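Long-range contact in dual specificity phosphatase 28 (Homo sapiens, PDB 5Y15), which dephosphorylates a synthetic aryl phosphate in vitro but has almost no detectable activity on phosphotyrosine and still less on phosphothreonine: residues V36-L49 and F151-P163. The protein carries 2 engineered substitutions. Numbering follows the deposited sequence.
Sequences VPPPLVRVAPSLFL and FQMVKSARPVAEP
In this dual-specificity phosphatase fold, helix 147-157 packs on the N-terminal beta-hairpin at the edge of the central sheet, and Arg158, just past the helix, ties in the segment before the hairpin. Strand 40-44 and helix 151-157 run nearly antiparallel (156°), their axes approaching to 7.7 Å. Ala157 CB lies 3.5 Å from Val41 CG1, tighter than usual van der Waals contact, and 3.9 Å from Val43 CG2. The other branch of Val43, CG1, turns to Val154 CG2. Leu49 lies across Val154 at about a right angle, CD1 to CG1, while its CD2 touches Arg158 CD at 3.8 Å. At the classic bulge formed by Val43 and Ala44 opposite Leu47, Met153 bends at its last torsion (chi3 76°) and brings CE to 3.6 Å from Ala44 CB; one water donates to both Val43 O and Met153 O. Arg158 NE and NH2 also bond Gly127 O and Asn126 O, close in sequence to Ser124, an engineered residue at the inferred phosphocysteine position, so the same guanidinium joins that loop to the N-terminal segment. Arg158 NH2 (2.8 Å, 149° at the hydrogen) and NH1 (3.0 Å) both donate to Val36 O, near the guanidinium plane, from the same face of its carbonyl.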
ATOM      1  N   VAL A  36      24.310   1.079   6.494  1.00 71.51           N
ATOM      2  CA  VAL A  36      24.719   0.684   7.849  1.00 80.21           C
ATOM      3  C   VAL A  36      23.988  -0.599   8.238  1.00 78.71           C
ATOM      4  O   VAL A  36      22.749  -0.666   8.118  1.00 65.57           O
ATOM      5  CB  VAL A  36      24.429   1.817   8.847  1.00 70.34           C
ATOM      6  CG1 VAL A  36      24.490   1.313  10.289  1.00 68.64           C
ATOM      7  CG2 VAL A  36      25.404   2.976   8.640  1.00 66.70           C
ATOM      8  N   PRO A  37      24.700  -1.653   8.686  1.00 81.24           N
ATOM      9  CA  PRO A  37      24.073  -2.899   9.149  1.00 78.58           C
ATOM     10  C   PRO A  37      23.322  -2.651  10.454  1.00 71.72           C
ATOM     11  O   PRO A  37      23.523  -1.591  11.047  1.00 69.54           O
ATOM     12  CB  PRO A  37      25.270  -3.842   9.361  1.00 71.78           C
ATOM     13  CG  PRO A  37      26.404  -3.217   8.594  1.00 80.03           C
ATOM     14  CD  PRO A  37      26.169  -1.742   8.703  1.00 76.88           C
ATOM     15  N   PRO A  38      22.470  -3.591  10.898  1.00 74.53           N
ATOM     16  CA  PRO A  38      22.055  -4.853  10.276  1.00 74.91           C
ATOM     17  C   PRO A  38      21.102  -4.621   9.116  1.00 68.06           C
ATOM     18  O   PRO A  38      20.622  -3.494   8.961  1.00 61.23           O
ATOM     19  CB  PRO A  38      21.346  -5.594  11.425  1.00 68.84           C
ATOM     20  CG  PRO A  38      21.816  -4.918  12.672  1.00 72.24           C
ATOM     21  CD  PRO A  38      21.966  -3.485  12.277  1.00 68.85           C
ATOM     22  N   PRO A  39      20.828  -5.668   8.317  1.00 78.31           N
ATOM     23  CA  PRO A  39      19.829  -5.530   7.247  1.00 68.42           C
ATOM     24  C   PRO A  39      18.504  -4.981   7.762  1.00 71.50           C
ATOM     25  O   PRO A  39      18.048  -3.941   7.269  1.00 66.44           O
ATOM     26  CB  PRO A  39      19.680  -6.963   6.710  1.00 70.81           C
ATOM     27  CG  PRO A  39      20.252  -7.852   7.783  1.00 79.52           C
ATOM     28  CD  PRO A  39      21.367  -7.039   8.378  1.00 83.81           C
ATOM     29  N   LEU A  40      17.887  -5.634   8.752  1.00 60.51           N
ATOM     30  CA  LEU A  40      16.599  -5.177   9.255  1.00 48.01           C
ATOM     31  C   LEU A  40      16.552  -5.271  10.778  1.00 58.41           C
ATOM     32  O   LEU A  40      17.255  -6.066  11.405  1.00 62.44           O
ATOM     33  CB  LEU A  40      15.438  -5.955   8.623  1.00 53.79           C
ATOM     34  CG  LEU A  40      15.286  -7.464   8.801  1.00 50.99           C
ATOM     35  CD1 LEU A  40      14.796  -7.797  10.184  1.00 56.43           C
ATOM     36  CD2 LEU A  40      14.302  -7.970   7.786  1.00 53.90           C
ATOM     37  N   VAL A  41      15.680  -4.454  11.359  1.00 56.82           N
ATOM     38  CA  VAL A  41      15.548  -4.279  12.799  1.00 48.39           C
ATOM     39  C   VAL A  41      14.078  -4.371  13.187  1.00 50.91           C
ATOM     40  O   VAL A  41      13.206  -3.826  12.497  1.00 43.34           O
ATOM     41  CB  VAL A  41      16.107  -2.917  13.243  1.00 38.06           C
ATOM     42  CG1 VAL A  41      15.867  -2.760  14.699  1.00 59.85           C
ATOM     43  CG2 VAL A  41      17.566  -2.810  12.937  1.00 49.24           C
ATOM     44  N   ARG A  42      13.797  -5.068  14.286  1.00 40.01           N
ATOM     45  CA  ARG A  42      12.481  -4.996  14.919  1.00 46.06           C
ATOM     46  C   ARG A  42      12.352  -3.657  15.638  1.00 41.10           C
ATOM     47  O   ARG A  42      13.176  -3.335  16.502  1.00 37.43           O
ATOM     48  CB  ARG A  42      12.316  -6.155  15.902  1.00 48.36           C
ATOM     49  CG  ARG A  42      10.897  -6.481  16.332  1.00 49.99           C
ATOM     50  CD  ARG A  42      10.943  -7.429  17.532  1.00 62.30           C
ATOM     51  NE  ARG A  42       9.641  -7.971  17.937  1.00 72.02           N
ATOM     52  CZ  ARG A  42       8.946  -7.550  18.995  1.00 67.31           C
ATOM     53  NH1 ARG A  42       9.417  -6.560  19.751  1.00 61.51           N
ATOM     54  NH2 ARG A  42       7.774  -8.114  19.299  1.00 57.78           N
ATOM     55  N   VAL A  43      11.375  -2.840  15.241  1.00 35.38           N
ATOM     56  CA  VAL A  43      11.120  -1.585  15.956  1.00 33.60           C
ATOM     57  C   VAL A  43      10.112  -1.797  17.080  1.00 41.25           C
ATOM     58  O   VAL A  43      10.200  -1.176  18.142  1.00 34.13           O
ATOM     59  CB  VAL A  43      10.613  -0.506  14.985  1.00 34.23           C
ATOM     60  CG1 VAL A  43      10.168   0.732  15.749  1.00 25.98           C
ATOM     61  CG2 VAL A  43      11.683  -0.150  13.953  1.00 40.65           C
ATOM     62  N   ALA A  44       9.108  -2.609  16.793  1.00 34.35           N
ATOM     63  CA  ALA A  44       7.971  -2.844  17.662  1.00 33.78           C
ATOM     64  C   ALA A  44       7.269  -4.076  17.122  1.00 41.62           C
ATOM     65  O   ALA A  44       7.600  -4.551  16.026  1.00 36.04           O
ATOM     66  CB  ALA A  44       7.041  -1.620  17.677  1.00 39.48           C
ATOM     67  N   PRO A  45       6.293  -4.612  17.843  1.00 41.47           N
ATOM     68  CA  PRO A  45       5.620  -5.822  17.355  1.00 40.59           C
ATOM     69  C   PRO A  45       5.090  -5.658  15.940  1.00 38.83           C
ATOM     70  O   PRO A  45       4.511  -4.628  15.589  1.00 43.69           O
ATOM     71  CB  PRO A  45       4.486  -6.014  18.370  1.00 40.15           C
ATOM     72  CG  PRO A  45       5.072  -5.452  19.620  1.00 37.74           C
ATOM     73  CD  PRO A  45       5.777  -4.226  19.173  1.00 49.54           C
ATOM     74  N   SER A  46       5.368  -6.657  15.111  1.00 39.58           N
ATOM     75  CA  SER A  46       4.897  -6.748  13.736  1.00 42.08           C
ATOM     76  C   SER A  46       5.416  -5.614  12.838  1.00 37.99           C
ATOM     77  O   SER A  46       4.907  -5.420  11.734  1.00 45.36           O
ATOM     78  CB  SER A  46       3.368  -6.812  13.707  1.00 33.81           C
ATOM     79  OG  SER A  46       2.922  -8.117  14.054  1.00 43.32           O
ATOM     80  N   LEU A  47       6.468  -4.916  13.258  1.00 35.81           N
ATOM     81  CA  LEU A  47       6.979  -3.738  12.566  1.00 34.13           C
ATOM     82  C   LEU A  47       8.501  -3.775  12.502  1.00 38.50           C
ATOM     83  O   LEU A  47       9.161  -3.705  13.544  1.00 37.60           O
ATOM     84  CB  LEU A  47       6.524  -2.472  13.296  1.00 30.84           C
ATOM     85  CG  LEU A  47       7.126  -1.183  12.762  1.00 43.10           C
ATOM     86  CD1 LEU A  47       6.491  -0.866  11.387  1.00 30.21           C
ATOM     87  CD2 LEU A  47       6.955  -0.047  13.787  1.00 33.19           C
ATOM     88  N   PHE A  48       9.061  -3.855  11.287  1.00 37.10           N
ATOM     89  CA  PHE A  48      10.506  -3.854  11.064  1.00 40.62           C
ATOM     90  C   PHE A  48      10.922  -2.718  10.137  1.00 40.01           C
ATOM     91  O   PHE A  48      10.218  -2.388   9.184  1.00 34.07           O
ATOM     92  CB  PHE A  48      10.989  -5.156  10.432  1.00 39.10           C
ATOM     93  CG  PHE A  48      10.647  -6.369  11.222  1.00 47.78           C
ATOM     94  CD1 PHE A  48       9.395  -6.959  11.101  1.00 41.15           C
ATOM     95  CD2 PHE A  48      11.567  -6.915  12.107  1.00 48.55           C
ATOM     96  CE1 PHE A  48       9.074  -8.087  11.827  1.00 45.55           C
ATOM     97  CE2 PHE A  48      11.252  -8.050  12.844  1.00 44.34           C
ATOM     98  CZ  PHE A  48      10.002  -8.636  12.703  1.00 38.91           C
ATOM     99  N   LEU A  49      12.110  -2.179  10.393  1.00 30.63           N
ATOM    100  CA  LEU A  49      12.725  -1.128   9.611  1.00 38.01           C
ATOM    101  C   LEU A  49      13.958  -1.711   8.924  1.00 50.66           C
ATOM    102  O   LEU A  49      14.623  -2.593   9.475  1.00 41.66           O
ATOM    103  CB  LEU A  49      13.123   0.049  10.510  1.00 28.66           C
ATOM    104  CG  LEU A  49      13.746   1.294   9.879  1.00 31.82           C
ATOM    105  CD1 LEU A  49      13.490   2.457  10.766  1.00 40.41           C
ATOM    106  CD2 LEU A  49      15.246   1.166   9.614  1.00 37.67           C
ATOM    107  N   PHE A 151       9.266   8.155  18.085  1.00 33.27           N
ATOM    108  CA  PHE A 151      10.606   8.242  17.536  1.00 33.71           C
ATOM    109  C   PHE A 151      11.606   7.584  18.471  1.00 45.06           C
ATOM    110  O   PHE A 151      12.539   6.931  18.001  1.00 34.10           O
ATOM    111  CB  PHE A 151      11.020   9.681  17.248  1.00 31.67           C
ATOM    112  CG  PHE A 151      12.368   9.761  16.607  1.00 38.18           C
ATOM    113  CD1 PHE A 151      12.569   9.180  15.358  1.00 31.46           C
ATOM    114  CD2 PHE A 151      13.433  10.378  17.241  1.00 31.89           C
ATOM    115  CE1 PHE A 151      13.817   9.208  14.741  1.00 31.68           C
ATOM    116  CE2 PHE A 151      14.681  10.426  16.630  1.00 37.51           C
ATOM    117  CZ  PHE A 151      14.877   9.827  15.374  1.00 31.89           C
ATOM    118  N   GLN A 152      11.409   7.709  19.799  1.00 37.59           N
ATOM    119  CA  GLN A 152      12.324   7.053  20.732  1.00 32.95           C
ATOM    120  C   GLN A 152      12.386   5.556  20.477  1.00 28.33           C
ATOM    121  O   GLN A 152      13.467   4.959  20.483  1.00 40.15           O
ATOM    122  CB  GLN A 152      11.911   7.325  22.185  1.00 44.14           C
ATOM    123  CG  GLN A 152      12.865   6.706  23.194  1.00 38.47           C
ATOM    124  CD  GLN A 152      12.159   6.261  24.481  1.00 76.23           C
ATOM    125  OE1 GLN A 152      12.281   6.902  25.530  1.00 61.72           O
ATOM    126  NE2 GLN A 152      11.417   5.157  24.399  1.00 74.67           N
ATOM    127  N   MET A 153      11.241   4.928  20.216  1.00 35.46           N
ATOM    128  CA  MET A 153      11.276   3.519  19.847  1.00 34.77           C
ATOM    129  C   MET A 153      12.054   3.299  18.552  1.00 40.46           C
ATOM    130  O   MET A 153      12.875   2.376  18.459  1.00 37.05           O
ATOM    131  CB  MET A 153       9.865   2.974  19.695  1.00 30.54           C
ATOM    132  CG  MET A 153       9.110   2.825  20.992  1.00 42.59           C
ATOM    133  SD  MET A 153       7.689   1.859  20.530  1.00 50.82           S
ATOM    134  CE  MET A 153       8.467   0.255  20.397  1.00 46.49           C
ATOM    135  N   VAL A 154      11.823   4.135  17.539  1.00 34.12           N
ATOM    136  CA  VAL A 154      12.527   3.912  16.277  1.00 29.68           C
ATOM    137  C   VAL A 154      14.034   4.047  16.487  1.00 34.73           C
ATOM    138  O   VAL A 154      14.814   3.176  16.088  1.00 31.36           O
ATOM    139  CB  VAL A 154      12.003   4.864  15.185  1.00 30.33           C
ATOM    140  CG1 VAL A 154      12.887   4.776  13.903  1.00 34.37           C
ATOM    141  CG2 VAL A 154      10.551   4.527  14.836  1.00 27.78           C
ATOM    142  N   LYS A 155      14.459   5.130  17.144  1.00 33.30           N
ATOM    143  CA  LYS A 155      15.884   5.366  17.387  1.00 37.94           C
ATOM    144  C   LYS A 155      16.514   4.276  18.258  1.00 43.64           C
ATOM    145  O   LYS A 155      17.684   3.926  18.057  1.00 42.34           O
ATOM    146  CB  LYS A 155      16.087   6.746  18.023  1.00 33.74           C
ATOM    147  CG  LYS A 155      17.555   7.162  18.135  1.00 44.82           C
ATOM    148  CD  LYS A 155      17.866   8.356  17.250  1.00 37.90           C
ATOM    149  CE  LYS A 155      19.326   8.776  17.371  1.00 54.27           C
ATOM    150  NZ  LYS A 155      19.957   8.953  16.011  1.00 46.00           N
ATOM    151  N   SER A 156      15.770   3.731  19.225  1.00 41.63           N
ATOM    152  CA  SER A 156      16.322   2.648  20.029  1.00 45.53           C
ATOM    153  C   SER A 156      16.491   1.390  19.194  1.00 44.96           C
ATOM    154  O   SER A 156      17.454   0.634  19.385  1.00 39.60           O
ATOM    155  CB  SER A 156      15.421   2.350  21.243  1.00 50.70           C
ATOM    156  OG  SER A 156      15.479   3.370  22.238  1.00 52.56           O
ATOM    157  N   ALA A 157      15.593   1.164  18.242  1.00 35.33           N
ATOM    158  CA  ALA A 157      15.751  -0.010  17.400  1.00 41.80           C
ATOM    159  C   ALA A 157      16.815   0.206  16.334  1.00 41.29           C
ATOM    160  O   ALA A 157      17.518  -0.742  15.976  1.00 38.01           O
ATOM    161  CB  ALA A 157      14.412  -0.378  16.753  1.00 43.59           C
ATOM    162  N   ARG A 158      16.969   1.438  15.849  1.00 42.02           N
ATOM    163  CA  ARG A 158      17.917   1.781  14.787  1.00 41.02           C
ATOM    164  C   ARG A 158      18.660   3.043  15.208  1.00 42.89           C
ATOM    165  O   ARG A 158      18.125   4.157  15.061  1.00 36.48           O
ATOM    166  CB  ARG A 158      17.198   1.982  13.459  1.00 41.39           C
ATOM    167  CG  ARG A 158      18.091   2.333  12.291  1.00 40.38           C
ATOM    168  CD  ARG A 158      18.540   1.069  11.554  1.00 43.59           C
ATOM    169  NE  ARG A 158      19.129   1.381  10.249  1.00 44.50           N
ATOM    170  CZ  ARG A 158      20.074   0.661   9.646  1.00 48.48           C
ATOM    171  NH1 ARG A 158      20.576  -0.429  10.218  1.00 41.55           N
ATOM    172  NH2 ARG A 158      20.514   1.039   8.461  1.00 40.88           N
ATOM    173  N   PRO A 159      19.859   2.912  15.787  1.00 47.33           N
ATOM    174  CA  PRO A 159      20.548   4.104  16.316  1.00 42.56           C
ATOM    175  C   PRO A 159      20.828   5.169  15.283  1.00 45.45           C
ATOM    176  O   PRO A 159      20.851   6.357  15.628  1.00 50.89           O
ATOM    177  CB  PRO A 159      21.842   3.528  16.907  1.00 44.00           C
ATOM    178  CG  PRO A 159      21.456   2.119  17.262  1.00 55.77           C
ATOM    179  CD  PRO A 159      20.508   1.659  16.204  1.00 43.36           C
ATOM    180  N   VAL A 160      21.075   4.793  14.027  1.00 46.92           N
ATOM    181  CA  VAL A 160      21.344   5.804  13.018  1.00 36.53           C
ATOM    182  C   VAL A 160      20.096   6.575  12.611  1.00 39.65           C
ATOM    183  O   VAL A 160      20.217   7.604  11.928  1.00 44.90           O
ATOM    184  CB  VAL A 160      22.025   5.170  11.788  1.00 52.85           C
ATOM    185  CG1 VAL A 160      23.191   4.298  12.244  1.00 60.32           C
ATOM    186  CG2 VAL A 160      21.029   4.375  10.954  1.00 34.94           C
ATOM    187  N   ALA A 161      18.908   6.097  12.998  1.00 41.89           N
ATOM    188  CA  ALA A 161      17.656   6.712  12.564  1.00 37.73           C
ATOM    189  C   ALA A 161      17.693   8.219  12.713  1.00 39.24           C
ATOM    190  O   ALA A 161      18.053   8.745  13.769  1.00 33.80           O
ATOM    191  CB  ALA A 161      16.473   6.144  13.334  1.00 31.41           C
ATOM    192  N   GLU A 162      17.305   8.908  11.639  1.00 35.34           N
ATOM    193  CA  GLU A 162      17.286  10.358  11.554  1.00 38.05           C
ATOM    194  C   GLU A 162      16.451  10.842  10.376  1.00 45.27           C
ATOM    195  O   GLU A 162      16.984  11.007   9.278  1.00 35.95           O
ATOM    196  CB  GLU A 162      18.692  10.934  11.405  1.00 45.61           C
ATOM    197  CG  GLU A 162      18.691  12.413  11.672  1.00 42.24           C
ATOM    198  CD  GLU A 162      20.063  12.990  11.827  1.00 59.68           C
ATOM    199  OE1 GLU A 162      20.975  12.561  11.094  1.00 44.23           O
ATOM    200  OE2 GLU A 162      20.209  13.902  12.674  1.00 68.04           O
ATOM    201  N   PRO A 163      15.154  11.080  10.560  1.00 46.44           N
ATOM    202  CA  PRO A 163      14.379  11.740   9.507  1.00 35.24           C
ATOM    203  C   PRO A 163      15.012  13.081   9.221  1.00 40.05           C
ATOM    204  O   PRO A 163      15.427  13.782  10.146  1.00 35.06           O
ATOM    205  CB  PRO A 163      12.996  11.918  10.150  1.00 40.74           C
ATOM    206  CG  PRO A 163      12.912  10.774  11.134  1.00 35.13           C
ATOM    207  CD  PRO A 163      14.308  10.717  11.712  1.00 36.01           C
TER
HETATM  208  O   HOH W   1      12.237  -0.341  19.494  1.00 35.67           O